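Local coordinates for protein dermonecrotic toxin (Pasteurella multocida, PDB 2EBF) that is a secreted mitogenic and dermonecrotic toxin that induces bone resorption and is associated with severe progressive atrophic rhinitis in pigs, at residues A[46-57]-A[117-128]. Residues are numbered along the deposited sequence; the frame is centred on the assembly and turned at random.
Sequences IGLEGVWTPEVL and AFRELRTQLEKA
Trp52 and Val51 press the lead-in to helix 54-60 against helix 115-129 within the helical bundle of the membrane localization domain, at the N-terminal end of this C-terminal toxin fragment. The packing is tight around the indole, which is large enough to reach along the helix from Ala117 to Gln124. The end of the Gln124 amide stands over one face, near the rim, its plane almost perpendicular to the ring (89°), while Val56 CG1 lies over the opposite face. From the helix, Glu120 contributes its methylene chain, with CG 3.4 Å from Trp52 CH2, so a charged residue can use its aliphatic part here. The small Ala117 is consistent with the close approach of the six-membered ring, CZ3 lying 3.4 Å from Ala117 O. Gly50 O is also close, 3.2 Å from Gln124 CG.

Alongside, apolar side chains line the buried flank. With Val51 CG1 anti to the backbone N (chi1 178°), this methyl meets both Leu121 CD1 and Leu125 CD2 at 4.0 Å, and CG2 turns to Ala128 CB. Leu57 CD2 approaches the Phe118 ring at its edge, 4.1 Å from CE2; Tyr105 meets that ring edge-to-face.

The type I turn from Leu48 to Val51, with Gly47 just before it, sits more loosely, with water between backbones. Glycine suits position 47 because a side chain would collide with the Glu49 carboxylate. Water 1 bridges Gly47 O and Ala128 O, and water 2 donates to Gln124 O at 2.7 Å and, weakly, to Gly50 O.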
# COMPACT_ATOMS: atom_id res chain seq x y z
N ILE A 46 7.20 -8.46 -20.39
CA ILE A 46 6.26 -7.56 -21.10
C ILE A 46 6.70 -7.35 -22.55
O ILE A 46 6.85 -6.22 -23.04
CB ILE A 46 6.05 -6.21 -20.34
CG1 ILE A 46 5.67 -6.46 -18.87
CG2 ILE A 46 4.93 -5.39 -20.96
CD1 ILE A 46 6.78 -6.19 -17.95
N GLY A 47 6.95 -8.47 -23.23
CA GLY A 47 7.46 -8.47 -24.59
C GLY A 47 6.41 -7.95 -25.55
O GLY A 47 5.21 -8.21 -25.38
N LEU A 48 6.86 -7.21 -26.57
CA LEU A 48 5.96 -6.59 -27.55
C LEU A 48 5.94 -7.27 -28.92
O LEU A 48 5.43 -6.71 -29.88
CB LEU A 48 6.28 -5.11 -27.71
CG LEU A 48 6.08 -4.26 -26.44
CD1 LEU A 48 6.57 -2.86 -26.68
CD2 LEU A 48 4.60 -4.27 -26.01
N GLU A 49 6.47 -8.50 -29.00
CA GLU A 49 6.52 -9.23 -30.27
C GLU A 49 5.15 -9.52 -30.88
O GLU A 49 5.04 -9.70 -32.10
CB GLU A 49 7.31 -10.54 -30.14
CG GLU A 49 8.78 -10.34 -29.81
CD GLU A 49 9.08 -10.45 -28.32
OE1 GLU A 49 10.18 -10.94 -27.98
OE2 GLU A 49 8.23 -10.06 -27.48
N GLY A 50 4.12 -9.57 -30.04
CA GLY A 50 2.78 -9.86 -30.52
C GLY A 50 1.84 -8.67 -30.55
O GLY A 50 0.62 -8.84 -30.67
N VAL A 51 2.39 -7.47 -30.43
CA VAL A 51 1.59 -6.25 -30.42
C VAL A 51 1.97 -5.44 -31.65
O VAL A 51 3.15 -5.15 -31.87
CB VAL A 51 1.85 -5.41 -29.14
CG1 VAL A 51 1.05 -4.12 -29.16
CG2 VAL A 51 1.54 -6.21 -27.89
N TRP A 52 0.97 -5.08 -32.46
CA TRP A 52 1.18 -4.30 -33.67
C TRP A 52 1.89 -3.00 -33.37
O TRP A 52 1.67 -2.38 -32.32
CB TRP A 52 -0.16 -3.94 -34.31
CG TRP A 52 -0.90 -5.04 -35.01
CD1 TRP A 52 -0.40 -6.23 -35.49
CD2 TRP A 52 -2.29 -5.03 -35.35
NE1 TRP A 52 -1.41 -6.96 -36.09
CE2 TRP A 52 -2.58 -6.24 -36.02
CE3 TRP A 52 -3.33 -4.10 -35.15
CZ2 TRP A 52 -3.86 -6.55 -36.48
CZ3 TRP A 52 -4.60 -4.41 -35.61
CH2 TRP A 52 -4.85 -5.63 -36.27
N THR A 53 2.75 -2.59 -34.30
CA THR A 53 3.36 -1.26 -34.28
C THR A 53 2.37 -0.27 -34.90
O THR A 53 1.43 -0.69 -35.56
CB THR A 53 4.65 -1.24 -35.09
OG1 THR A 53 4.37 -1.66 -36.44
CG2 THR A 53 5.69 -2.17 -34.46
N PRO A 54 2.59 1.06 -34.70
CA PRO A 54 1.70 2.07 -35.29
C PRO A 54 1.54 1.99 -36.81
O PRO A 54 0.43 2.19 -37.31
CB PRO A 54 2.38 3.40 -34.90
CG PRO A 54 3.11 3.09 -33.66
CD PRO A 54 3.63 1.68 -33.86
N GLU A 55 2.62 1.69 -37.54
CA GLU A 55 2.53 1.55 -39.01
C GLU A 55 1.59 0.43 -39.41
O GLU A 55 0.82 0.55 -40.35
CB GLU A 55 3.90 1.32 -39.66
CG GLU A 55 4.85 2.51 -39.63
CD GLU A 55 4.34 3.76 -40.35
OE1 GLU A 55 3.54 3.66 -41.31
OE2 GLU A 55 4.77 4.86 -39.96
N VAL A 56 1.66 -0.68 -38.68
CA VAL A 56 0.79 -1.80 -38.96
C VAL A 56 -0.68 -1.42 -38.65
O VAL A 56 -1.58 -1.68 -39.46
CB VAL A 56 1.25 -3.06 -38.18
CG1 VAL A 56 0.15 -4.08 -38.12
CG2 VAL A 56 2.49 -3.65 -38.83
N LEU A 57 -0.90 -0.79 -37.51
CA LEU A 57 -2.23 -0.31 -37.14
C LEU A 57 -2.84 0.59 -38.21
O LEU A 57 -4.02 0.45 -38.55
CB LEU A 57 -2.19 0.47 -35.82
CG LEU A 57 -3.34 0.34 -34.80
CD1 LEU A 57 -3.60 1.66 -34.10
CD2 LEU A 57 -4.64 -0.27 -35.34
N ALA A 117 -9.88 -3.56 -36.11
CA ALA A 117 -8.45 -3.36 -35.83
C ALA A 117 -8.21 -3.06 -34.34
O ALA A 117 -7.28 -3.61 -33.75
CB ALA A 117 -7.89 -2.23 -36.70
N PHE A 118 -9.04 -2.20 -33.76
CA PHE A 118 -8.85 -1.77 -32.37
C PHE A 118 -9.09 -2.92 -31.39
O PHE A 118 -8.35 -3.09 -30.42
CB PHE A 118 -9.76 -0.58 -32.04
CG PHE A 118 -9.31 0.74 -32.66
CD1 PHE A 118 -9.99 1.92 -32.38
CD2 PHE A 118 -8.21 0.79 -33.52
CE1 PHE A 118 -9.59 3.14 -32.95
CE2 PHE A 118 -7.81 2.01 -34.09
CZ PHE A 118 -8.50 3.18 -33.80
N ARG A 119 -10.10 -3.73 -31.67
CA ARG A 119 -10.39 -4.90 -30.83
C ARG A 119 -9.26 -5.92 -30.88
O ARG A 119 -8.90 -6.53 -29.86
CB ARG A 119 -11.71 -5.56 -31.24
CG ARG A 119 -12.94 -4.71 -30.90
CD ARG A 119 -14.22 -5.42 -31.34
NE ARG A 119 -15.41 -4.78 -30.78
CZ ARG A 119 -16.44 -4.30 -31.48
NH1 ARG A 119 -16.45 -4.38 -32.80
NH2 ARG A 119 -17.46 -3.75 -30.84
N GLU A 120 -8.70 -6.13 -32.07
CA GLU A 120 -7.58 -7.05 -32.22
C GLU A 120 -6.38 -6.53 -31.43
O GLU A 120 -5.73 -7.29 -30.71
CB GLU A 120 -7.21 -7.26 -33.69
CG GLU A 120 -5.81 -7.87 -33.91
CD GLU A 120 -5.66 -9.29 -33.36
OE1 GLU A 120 -4.50 -9.80 -33.28
OE2 GLU A 120 -6.70 -9.91 -33.02
N LEU A 121 -6.10 -5.24 -31.56
CA LEU A 121 -5.02 -4.61 -30.81
C LEU A 121 -5.23 -4.74 -29.30
O LEU A 121 -4.29 -5.02 -28.56
CB LEU A 121 -4.89 -3.14 -31.20
CG LEU A 121 -3.85 -2.29 -30.47
CD1 LEU A 121 -2.43 -2.88 -30.56
CD2 LEU A 121 -3.86 -0.86 -30.99
N ARG A 122 -6.46 -4.51 -28.84
CA ARG A 122 -6.77 -4.64 -27.41
C ARG A 122 -6.51 -6.06 -26.91
O ARG A 122 -5.94 -6.24 -25.84
CB ARG A 122 -8.22 -4.23 -27.13
CG ARG A 122 -8.56 -4.20 -25.64
CD ARG A 122 -9.96 -3.64 -25.38
NE ARG A 122 -10.99 -4.34 -26.15
CZ ARG A 122 -12.23 -3.89 -26.35
NH1 ARG A 122 -12.61 -2.74 -25.82
NH2 ARG A 122 -13.09 -4.59 -27.07
N THR A 123 -6.90 -7.06 -27.70
CA THR A 123 -6.65 -8.45 -27.33
C THR A 123 -5.13 -8.73 -27.28
O THR A 123 -4.66 -9.43 -26.39
CB THR A 123 -7.36 -9.41 -28.30
OG1 THR A 123 -8.77 -9.14 -28.26
CG2 THR A 123 -7.14 -10.87 -27.90
N GLN A 124 -4.37 -8.14 -28.21
CA GLN A 124 -2.90 -8.28 -28.20
C GLN A 124 -2.29 -7.76 -26.91
O GLN A 124 -1.35 -8.37 -26.37
CB GLN A 124 -2.25 -7.54 -29.38
CG GLN A 124 -2.55 -8.16 -30.74
CD GLN A 124 -2.10 -7.29 -31.90
OE1 GLN A 124 -2.24 -7.70 -33.06
NE2 GLN A 124 -1.56 -6.11 -31.61
N LEU A 125 -2.79 -6.62 -26.45
CA LEU A 125 -2.28 -6.00 -25.23
C LEU A 125 -2.63 -6.88 -24.04
O LEU A 125 -1.82 -7.08 -23.15
CB LEU A 125 -2.87 -4.60 -25.03
CG LEU A 125 -2.53 -3.56 -26.11
CD1 LEU A 125 -3.54 -2.41 -26.04
CD2 LEU A 125 -1.11 -3.05 -25.93
N GLU A 126 -3.85 -7.40 -24.03
CA GLU A 126 -4.26 -8.32 -22.94
C GLU A 126 -3.35 -9.54 -22.86
O GLU A 126 -2.92 -9.93 -21.77
CB GLU A 126 -5.71 -8.74 -23.11
CG GLU A 126 -6.73 -7.66 -22.89
CD GLU A 126 -8.12 -8.14 -23.25
OE1 GLU A 126 -8.26 -9.32 -23.63
OE2 GLU A 126 -9.08 -7.35 -23.16
N LYS A 127 -3.04 -10.12 -24.01
CA LYS A 127 -2.19 -11.30 -24.08
C LYS A 127 -0.73 -11.00 -23.75
O LYS A 127 -0.03 -11.87 -23.24
CB LYS A 127 -2.30 -11.98 -25.45
CG LYS A 127 -3.69 -12.54 -25.76
CD LYS A 127 -3.65 -13.65 -26.81
CE LYS A 127 -3.42 -13.11 -28.21
NZ LYS A 127 -3.35 -14.22 -29.22
N ALA A 128 -0.26 -9.78 -24.03
CA ALA A 128 1.10 -9.39 -23.71
C ALA A 128 1.31 -9.19 -22.21
O ALA A 128 2.44 -9.34 -21.70
CB ALA A 128 1.49 -8.11 -24.48
O HOH W 1 4.42 -10.22 -23.02
O HOH W 2 0.30 -10.09 -27.66